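Chitinase (Chromobacterium violaceum, PDB 4TXG) probably hydrolyses the glycosidic bonds of chitin and may also bind the polysaccharide. Local coordinates at residues A[137-142]-A[363-368]; A[534-539]-A[621-626]; A[659-664]-A[679-684]. All coordinates share one frame; numbering follows the deposited sequence.

Contact 1 of 3, residues A[137-142]-A[363-368]; sequences CAVYKQ and YYQITA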
loop_
_atom_site.group_PDB
_atom_site.type_symbol
_atom_site.label_atom_id
_atom_site.label_comp_id
_atom_site.label_asym_id
_atom_site.label_seq_id
_atom_site.Cartn_x
_atom_site.Cartn_y
_atom_site.Cartn_z
ATOM N N CYS A 137 19.213 -11.746 10.453
ATOM C CA CYS A 137 19.145 -11.688 11.907
ATOM C C CYS A 137 19.516 -10.307 12.439
ATOM O O CYS A 137 19.341 -10.028 13.620
ATOM C CB CYS A 137 20.026 -12.772 12.525
ATOM S SG CYS A 137 19.222 -14.404 12.456
ATOM N N ALA A 138 19.981 -9.437 11.552
ATOM C CA ALA A 138 20.240 -8.046 11.916
ATOM C C ALA A 138 18.942 -7.256 12.144
ATOM O O ALA A 138 18.938 -6.262 12.874
ATOM C CB ALA A 138 21.091 -7.365 10.833
ATOM N N VAL A 139 17.849 -7.704 11.527
ATOM C CA VAL A 139 16.582 -6.967 11.539
ATOM C C VAL A 139 15.426 -7.861 12.003
ATOM O O VAL A 139 14.418 -7.374 12.528
ATOM C CB VAL A 139 16.269 -6.386 10.120
ATOM C CG1 VAL A 139 14.825 -5.912 9.986
ATOM C CG2 VAL A 139 17.232 -5.242 9.788
ATOM N N TYR A 140 15.578 -9.172 11.819
ATOM C CA TYR A 140 14.512 -10.116 12.140
ATOM C C TYR A 140 14.889 -11.087 13.253
ATOM O O TYR A 140 16.062 -11.357 13.499
ATOM C CB TYR A 140 14.116 -10.910 10.893
ATOM C CG TYR A 140 13.574 -10.026 9.790
ATOM C CD1 TYR A 140 12.325 -9.433 9.906
ATOM C CD2 TYR A 140 14.319 -9.778 8.636
ATOM C CE1 TYR A 140 11.815 -8.616 8.905
ATOM C CE2 TYR A 140 13.812 -8.965 7.620
ATOM C CZ TYR A 140 12.566 -8.380 7.767
ATOM O OH TYR A 140 12.056 -7.566 6.772
ATOM N N LYS A 141 13.870 -11.597 13.930
ATOM C CA LYS A 141 14.041 -12.600 14.974
ATOM C C LYS A 141 14.066 -13.980 14.353
ATOM O O LYS A 141 13.731 -14.131 13.181
ATOM C CB LYS A 141 12.897 -12.513 15.989
ATOM C CG LYS A 141 12.635 -11.113 16.476
ATOM C CD LYS A 141 11.309 -11.025 17.214
ATOM C CE LYS A 141 10.971 -9.581 17.527
ATOM N NZ LYS A 141 9.704 -9.469 18.291
ATOM N N GLN A 142 14.462 -14.989 15.121
ATOM C CA GLN A 142 14.325 -16.349 14.620
ATOM C C GLN A 142 12.840 -16.593 14.384
ATOM O O GLN A 142 12.007 -16.283 15.235
ATOM C CB GLN A 142 14.939 -17.369 15.581
ATOM C CG GLN A 142 16.454 -17.213 15.681
ATOM C CD GLN A 142 17.145 -18.417 16.273
ATOM O OE1 GLN A 142 16.643 -19.536 16.199
ATOM N NE2 GLN A 142 18.308 -18.191 16.867
ATOM N N TYR A 363 21.236 -5.258 6.961
ATOM C CA TYR A 363 20.138 -5.637 6.079
ATOM C C TYR A 363 19.451 -4.436 5.431
ATOM O O TYR A 363 19.306 -3.380 6.060
ATOM C CB TYR A 363 19.124 -6.466 6.874
ATOM C CG TYR A 363 18.051 -7.048 6.012
ATOM C CD1 TYR A 363 18.320 -8.130 5.188
ATOM C CD2 TYR A 363 16.776 -6.503 5.995
ATOM C CE1 TYR A 363 17.347 -8.665 4.383
ATOM C CE2 TYR A 363 15.794 -7.031 5.187
ATOM C CZ TYR A 363 16.086 -8.115 4.391
ATOM O OH TYR A 363 15.128 -8.662 3.576
ATOM N N TYR A 364 19.020 -4.598 4.178
ATOM C CA TYR A 364 18.255 -3.561 3.478
ATOM C C TYR A 364 16.870 -4.075 3.107
ATOM O O TYR A 364 16.740 -5.101 2.446
ATOM C CB TYR A 364 18.979 -3.084 2.209
ATOM C CG TYR A 364 20.361 -2.518 2.467
ATOM C CD1 TYR A 364 20.520 -1.300 3.122
ATOM C CD2 TYR A 364 21.500 -3.199 2.060
ATOM C CE1 TYR A 364 21.785 -0.774 3.365
ATOM C CE2 TYR A 364 22.777 -2.687 2.301
ATOM C CZ TYR A 364 22.909 -1.475 2.954
ATOM O OH TYR A 364 24.169 -0.959 3.194
ATOM N N GLN A 365 15.843 -3.354 3.537
ATOM C CA GLN A 365 14.466 -3.756 3.267
ATOM C C GLN A 365 13.964 -3.215 1.927
ATOM O O GLN A 365 14.347 -2.128 1.499
ATOM C CB GLN A 365 13.539 -3.291 4.406
ATOM C CG GLN A 365 13.666 -4.121 5.697
ATOM C CD GLN A 365 12.701 -3.676 6.794
ATOM O OE1 GLN A 365 12.615 -2.489 7.110
ATOM N NE2 GLN A 365 11.970 -4.630 7.378
ATOM N N ILE A 366 13.115 -3.991 1.261
ATOM C CA ILE A 366 12.329 -3.463 0.143
ATOM C C ILE A 366 10.871 -3.494 0.519
ATOM O O ILE A 366 10.335 -4.549 0.875
ATOM C CB ILE A 366 12.508 -4.269 -1.141
ATOM C CG1 ILE A 366 13.979 -4.416 -1.468
ATOM C CG2 ILE A 366 11.755 -3.592 -2.303
ATOM C CD1 ILE A 366 14.210 -5.190 -2.720
ATOM N N THR A 367 10.222 -2.339 0.458
ATOM C CA THR A 367 8.796 -2.297 0.695
ATOM C C THR A 367 8.111 -1.662 -0.513
ATOM O O THR A 367 8.767 -1.162 -1.426
ATOM C CB THR A 367 8.467 -1.526 1.992
ATOM O OG1 THR A 367 8.786 -0.136 1.843
ATOM C CG2 THR A 367 9.285 -2.096 3.158
ATOM N N ALA A 368 6.785 -1.708 -0.528
ATOM C CA ALA A 368 6.048 -1.049 -1.588
ATOM C C ALA A 368 4.751 -0.491 -1.057
ATOM O O ALA A 368 4.108 -1.094 -0.207
ATOM C CB ALA A 368 5.775 -2.020 -2.751
#

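Contact 2 of 3, residues A[534-539]-A[621-626]; sequences GSYLAA and EYFIGT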
loop_
_atom_site.group_PDB
_atom_site.type_symbol
_atom_site.label_atom_id
_atom_site.label_comp_id
_atom_site.label_asym_id
_atom_site.label_seq_id
_atom_site.Cartn_x
_atom_site.Cartn_y
_atom_site.Cartn_z
ATOM N N GLY A 534 -8.841 28.907 12.137
ATOM C CA GLY A 534 -7.416 28.617 12.084
ATOM C C GLY A 534 -6.574 29.858 11.827
ATOM O O GLY A 534 -6.712 30.509 10.793
ATOM N N SER A 535 -5.691 30.183 12.765
ATOM C CA SER A 535 -4.877 31.397 12.669
ATOM C C SER A 535 -3.799 31.297 11.585
ATOM O O SER A 535 -3.186 32.300 11.212
ATOM C CB SER A 535 -4.216 31.700 14.013
ATOM O OG SER A 535 -3.308 30.671 14.364
ATOM N N TYR A 536 -3.577 30.079 11.099
ATOM C CA TYR A 536 -2.570 29.775 10.086
ATOM C C TYR A 536 -3.028 30.021 8.642
ATOM O O TYR A 536 -2.255 29.820 7.711
ATOM C CB TYR A 536 -2.148 28.303 10.234
ATOM C CG TYR A 536 -3.346 27.409 10.496
ATOM C CD1 TYR A 536 -4.231 27.093 9.475
ATOM C CD2 TYR A 536 -3.621 26.933 11.776
ATOM C CE1 TYR A 536 -5.358 26.311 9.706
ATOM C CE2 TYR A 536 -4.737 26.137 12.019
ATOM C CZ TYR A 536 -5.603 25.834 10.981
ATOM O OH TYR A 536 -6.713 25.055 11.221
ATOM N N LEU A 537 -4.281 30.425 8.441
ATOM C CA LEU A 537 -4.807 30.535 7.078
ATOM C C LEU A 537 -3.970 31.472 6.211
ATOM O O LEU A 537 -3.638 31.140 5.072
ATOM C CB LEU A 537 -6.262 31.007 7.080
ATOM C CG LEU A 537 -7.339 30.022 7.538
ATOM C CD1 LEU A 537 -8.721 30.625 7.308
ATOM C CD2 LEU A 537 -7.210 28.642 6.852
ATOM N N ALA A 538 -3.632 32.637 6.755
ATOM C CA ALA A 538 -2.864 33.628 6.010
ATOM C C ALA A 538 -1.499 33.066 5.609
ATOM O O ALA A 538 -0.997 33.354 4.519
ATOM C CB ALA A 538 -2.702 34.908 6.824
ATOM N N ALA A 539 -0.918 32.234 6.472
ATOM C CA ALA A 539 0.387 31.634 6.189
ATOM C C ALA A 539 0.335 30.678 4.997
ATOM O O ALA A 539 1.371 30.388 4.393
ATOM C CB ALA A 539 0.920 30.911 7.428
ATOM N N GLU A 621 -6.196 26.599 19.661
ATOM C CA GLU A 621 -6.680 25.952 18.441
ATOM C C GLU A 621 -5.888 24.671 18.235
ATOM O O GLU A 621 -4.849 24.473 18.872
ATOM C CB GLU A 621 -6.532 26.864 17.219
ATOM C CG GLU A 621 -5.082 27.080 16.785
ATOM C CD GLU A 621 -4.939 28.118 15.680
ATOM O OE1 GLU A 621 -5.959 28.740 15.305
ATOM O OE2 GLU A 621 -3.802 28.318 15.195
ATOM N N TYR A 622 -6.370 23.798 17.355
ATOM C CA TYR A 622 -5.594 22.628 16.973
ATOM C C TYR A 622 -4.513 23.000 15.967
ATOM O O TYR A 622 -4.673 23.913 15.163
ATOM C CB TYR A 622 -6.481 21.536 16.376
ATOM C CG TYR A 622 -7.374 20.840 17.374
ATOM C CD1 TYR A 622 -6.909 19.760 18.113
ATOM C CD2 TYR A 622 -8.689 21.256 17.566
ATOM C CE1 TYR A 622 -7.725 19.110 19.025
ATOM C CE2 TYR A 622 -9.522 20.604 18.472
ATOM C CZ TYR A 622 -9.029 19.536 19.198
ATOM O OH TYR A 622 -9.837 18.892 20.106
ATOM N N PHE A 623 -3.412 22.269 16.010
ATOM C CA PHE A 623 -2.324 22.500 15.078
ATOM C C PHE A 623 -1.543 21.202 15.011
ATOM O O PHE A 623 -1.996 20.174 15.527
ATOM C CB PHE A 623 -1.453 23.680 15.530
ATOM C CG PHE A 623 -0.550 24.237 14.446
ATOM C CD1 PHE A 623 -1.082 24.712 13.256
ATOM C CD2 PHE A 623 0.823 24.290 14.633
ATOM C CE1 PHE A 623 -0.258 25.225 12.261
ATOM C CE2 PHE A 623 1.654 24.807 13.651
ATOM C CZ PHE A 623 1.111 25.273 12.463
ATOM N N ILE A 624 -0.380 21.259 14.379
ATOM C CA ILE A 624 0.470 20.095 14.197
ATOM C C ILE A 624 0.773 19.414 15.531
ATOM O O ILE A 624 1.166 20.075 16.496
ATOM C CB ILE A 624 1.787 20.506 13.515
ATOM C CG1 ILE A 624 1.512 21.045 12.107
ATOM C CG2 ILE A 624 2.774 19.351 13.508
ATOM C CD1 ILE A 624 2.753 21.648 11.435
ATOM N N GLY A 625 0.572 18.100 15.590
ATOM C CA GLY A 625 0.800 17.376 16.824
ATOM C C GLY A 625 0.889 15.885 16.609
ATOM O O GLY A 625 1.176 15.429 15.504
ATOM N N THR A 626 0.649 15.120 17.671
ATOM C CA THR A 626 0.868 13.678 17.602
ATOM C C THR A 626 -0.249 12.836 18.220
ATOM O O THR A 626 -0.004 11.707 18.631
ATOM C CB THR A 626 2.189 13.279 18.306
ATOM O OG1 THR A 626 2.116 13.629 19.696
ATOM C CG2 THR A 626 3.388 13.978 17.662
HETATM O O HOH W 1 -8.586 29.687 15.152
#

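Contact 3 of 3, residues A[659-664]-A[679-684]; sequences VGFSLG and LTIVNR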
loop_
_atom_site.group_PDB
_atom_site.type_symbol
_atom_site.label_atom_id
_atom_site.label_comp_id
_atom_site.label_asym_id
_atom_site.label_seq_id
_atom_site.Cartn_x
_atom_site.Cartn_y
_atom_site.Cartn_z
ATOM N N VAL A 659 6.052 -29.994 -6.795
ATOM C CA VAL A 659 5.011 -29.711 -7.769
ATOM C C VAL A 659 4.835 -28.200 -7.777
ATOM O O VAL A 659 4.757 -27.574 -6.715
ATOM C CB VAL A 659 3.691 -30.427 -7.422
ATOM C CG1 VAL A 659 2.567 -29.995 -8.360
ATOM C CG2 VAL A 659 3.899 -31.939 -7.496
ATOM N N GLY A 660 4.820 -27.615 -8.968
ATOM C CA GLY A 660 4.712 -26.173 -9.104
ATOM C C GLY A 660 3.327 -25.745 -9.545
ATOM O O GLY A 660 2.668 -26.448 -10.312
ATOM N N PHE A 661 2.889 -24.587 -9.057
ATOM C CA PHE A 661 1.579 -24.034 -9.396
ATOM C C PHE A 661 1.703 -22.574 -9.798
ATOM O O PHE A 661 2.392 -21.806 -9.125
ATOM C CB PHE A 661 0.610 -24.101 -8.213
ATOM C CG PHE A 661 0.247 -25.485 -7.774
ATOM C CD1 PHE A 661 1.109 -26.224 -6.974
ATOM C CD2 PHE A 661 -0.979 -26.030 -8.119
ATOM C CE1 PHE A 661 0.764 -27.493 -6.552
ATOM C CE2 PHE A 661 -1.327 -27.303 -7.697
ATOM C CZ PHE A 661 -0.451 -28.035 -6.916
ATOM N N SER A 662 1.011 -22.169 -10.859
ATOM C CA SER A 662 0.929 -20.739 -11.161
ATOM C C SER A 662 -0.294 -20.381 -11.993
ATOM O O SER A 662 -0.718 -21.149 -12.859
ATOM C CB SER A 662 2.195 -20.266 -11.881
ATOM O OG SER A 662 2.435 -21.020 -13.051
ATOM N N LEU A 663 -0.859 -19.209 -11.706
ATOM C CA LEU A 663 -1.922 -18.633 -12.526
ATOM C C LEU A 663 -1.305 -17.687 -13.536
ATOM O O LEU A 663 -0.445 -16.884 -13.183
ATOM C CB LEU A 663 -2.945 -17.886 -11.660
ATOM C CG LEU A 663 -3.753 -18.704 -10.668
ATOM C CD1 LEU A 663 -4.667 -17.810 -9.832
ATOM C CD2 LEU A 663 -4.567 -19.754 -11.432
ATOM N N GLY A 664 -1.742 -17.776 -14.791
ATOM C CA GLY A 664 -1.215 -16.918 -15.837
ATOM C C GLY A 664 -2.194 -16.801 -16.992
ATOM O O GLY A 664 -3.342 -17.224 -16.881
ATOM N N LEU A 679 -4.609 -22.013 -14.819
ATOM C CA LEU A 679 -3.777 -22.620 -13.779
ATOM C C LEU A 679 -2.875 -23.690 -14.392
ATOM O O LEU A 679 -3.356 -24.629 -15.027
ATOM C CB LEU A 679 -4.645 -23.224 -12.672
ATOM C CG LEU A 679 -3.939 -24.042 -11.581
ATOM C CD1 LEU A 679 -2.973 -23.185 -10.772
ATOM C CD2 LEU A 679 -4.962 -24.729 -10.671
ATOM N N THR A 680 -1.565 -23.535 -14.228
ATOM C CA THR A 680 -0.628 -24.537 -14.733
ATOM C C THR A 680 -0.018 -25.279 -13.559
ATOM O O THR A 680 0.460 -24.664 -12.611
ATOM C CB THR A 680 0.494 -23.917 -15.588
ATOM O OG1 THR A 680 -0.074 -23.312 -16.760
ATOM C CG2 THR A 680 1.500 -24.991 -16.018
ATOM N N ILE A 681 -0.063 -26.606 -13.622
ATOM C CA ILE A 681 0.501 -27.454 -12.576
ATOM C C ILE A 681 1.618 -28.267 -13.205
ATOM O O ILE A 681 1.404 -28.904 -14.237
ATOM C CB ILE A 681 -0.557 -28.404 -11.961
ATOM C CG1 ILE A 681 -1.750 -27.615 -11.409
ATOM C CG2 ILE A 681 0.079 -29.289 -10.884
ATOM C CD1 ILE A 681 -2.956 -28.496 -11.065
ATOM N N VAL A 682 2.808 -28.222 -12.614
ATOM C CA VAL A 682 3.959 -28.927 -13.169
ATOM C C VAL A 682 4.506 -29.942 -12.171
ATOM O O VAL A 682 4.799 -29.607 -11.018
ATOM C CB VAL A 682 5.092 -27.950 -13.555
ATOM C CG1 VAL A 682 6.234 -28.699 -14.250
ATOM C CG2 VAL A 682 4.559 -26.837 -14.439
ATOM N N ASN A 683 4.640 -31.184 -12.617
ATOM C CA ASN A 683 5.200 -32.231 -11.780
ATOM C C ASN A 683 6.719 -32.282 -11.958
ATOM O O ASN A 683 7.208 -32.739 -12.983
ATOM C CB ASN A 683 4.546 -33.574 -12.125
ATOM C CG ASN A 683 5.102 -34.724 -11.313
ATOM O OD1 ASN A 683 5.846 -34.520 -10.357
ATOM N ND2 ASN A 683 4.725 -35.947 -11.680
ATOM N N ARG A 684 7.464 -31.786 -10.972
ATOM C CA ARG A 684 8.931 -31.839 -11.032
ATOM C C ARG A 684 9.505 -32.929 -10.132
ATOM O O ARG A 684 10.691 -32.919 -9.794
ATOM C CB ARG A 684 9.541 -30.489 -10.653
ATOM C CG ARG A 684 9.062 -29.329 -11.514
ATOM C CD ARG A 684 9.790 -28.039 -11.158
ATOM N NE ARG A 684 9.011 -26.862 -11.526
ATOM C CZ ARG A 684 8.404 -26.064 -10.649
ATOM N NH1 ARG A 684 8.495 -26.301 -9.342
ATOM N NH2 ARG A 684 7.715 -25.021 -11.078
HETATM O O HOH W 2 3.182 -23.694 -12.990
#

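Contact 1 of 3, residues A[137-142]-A[363-368]
Tyr140 meets Tyr363 and Gln365 together, one through the rim of its ring and the other through its hydroxyl. The aromatic part is an offset edge-to-face pair: the edge of Tyr140 is directed toward the face of Tyr363, the planes stand at 73°, and Tyr140 CE2 comes within 3.7 Å of Tyr363 CE2. The apolar part belongs to Val139, whose two methyls divide the work. Val139 CG2 presses on Tyr363, 3.7 Å from Tyr363 CB, while CG1, set anti to the backbone N (chi1 166°), folds over the centre of the neighbouring Tyr140 ring and covers one of its faces. The polar part is a single nearly straight bond: Gln365 NE2 donates to Tyr140 OH at 3.0 Å, with the acceptor lying in the amide plane. The hydroxyls of Tyr140 and Tyr363 both bond to Asp390 OD1, just before strand 391-395. Strand 365-371 belongs to the TIM barrel, and the N-terminal loop packs where that strand begins, the end of such barrels away from the active site. Accepting from Gln365 while bonding to Asp390, the buried Tyr140 hydroxyl is satisfied by two partners, and this network would be expected to favour an ionised Asp390.

Contact 2 of 3, residues A[534-539]-A[621-626]
Glu621 reaches from its strand to Ser535 with a carboxylate that engages both the backbone and the side chain of that residue. From CB, the first torsion (chi1 70°) sets CG between the backbone N and the carbonyl carbon; beyond CG the chain runs extended, which carries CD to the turn of 534-537. Glu621 OE1 accepts from Ser535 N at 2.9 Å through its syn lone pair. Glu621 OE1 also accepts a hydrogen bond from a water at 2.8 Å, which itself accepts from Gly534 N. Glu621 OE2 receives the Ser535 hydroxyl in a short bond, with Ser535 OG at 2.5 Å on the syn side but 27° out of the carboxylate plane. A salt bridge from Arg615 NE also falls on OE2.

Beside this polar grip, the Tyr536 ring slides past the carboxylate, with Tyr536 CD2 3.7 Å from Glu621 OE2. The same ring forms a slipped, barely overlapping pair with Phe623, in which Tyr536 CD2 and Phe623 CD1 are 3.7 Å apart. Gly534 CA sits over one face of the Tyr536 ring, toward its rim, and His524 binds the hydroxyl of Tyr536. Two bonds from one serine fix the rotation of the carboxylate, and these donors, together with Arg615, would be expected to keep Glu621 ionised while tying the turn to the hairpin of strands 609-612 and 621-624.

Contact 3 of 3, residues A[659-664]-A[679-684]
Thr680 O is held by two donors: Ser662 N across the strand pair at 3.1 Å, and a water at 2.9 Å that also bonds to Ser662 OG. The antiparallel ladder continues from there. Thr680 N returns a nearly straight bond to Ser662 O, and Gly660 and Val682 form the next hydrogen-bonded pair, with Gly660 N 2.9 Å from Val682 O. Near that pair the guanidinium of Arg684 lies with one face over Gly660 N, Arg684 NH2 3.8 Å from Gly660 CA, while its NH1 forms a salt bridge with Asp658.

The face that carries Val659, Phe661, Leu663, Leu679 and Ile681 is mainly apolar. Val659 CG1 touches Ile681 CG2 at 3.6 Å. Ile681 lies alongside Phe661, pointing the same way: Ile681 CG1 approaches Phe661 CD2 at 3.7 Å, while CG2 sits over a face of the ring, toward the rim. Leu663, with CG anti to the carbonyl carbon (chi1 -64°), crosses Leu679. Phe661 also stacks on Tyr769 of a strand in the six-stranded sheet, and Leu663 touches Thr382 of the hydrolase domain. A largely apolar face turned to a second sheet and backed by a mixed one is consistent with a beta-sandwich, of whose four-stranded sheet 659-664 is an outermost strand, here in the Chitinase C region.

In the fold
Three settings in one chain draw on three mixtures of chemistry. Contact 1 is the most buried and lies nearest the centre of the chain; there an N-terminal loop meets the start of a barrel strand through aromatic packing and a small set of buried, hydrogen-bonded polar groups. Contact 2 is partly buried, its centre about 29 Å from that of the chain, and is led by a carboxylate with a water at its side. Contact 3, also peripheral, relies mainly on repeated backbone bonds between two neighbouring strands, with side chains adding apolar packing on one face. The three share no strand or helix. Contacts 2 and 3 lie on opposite sides of the chain's centre, their own centres about 57 Å apart.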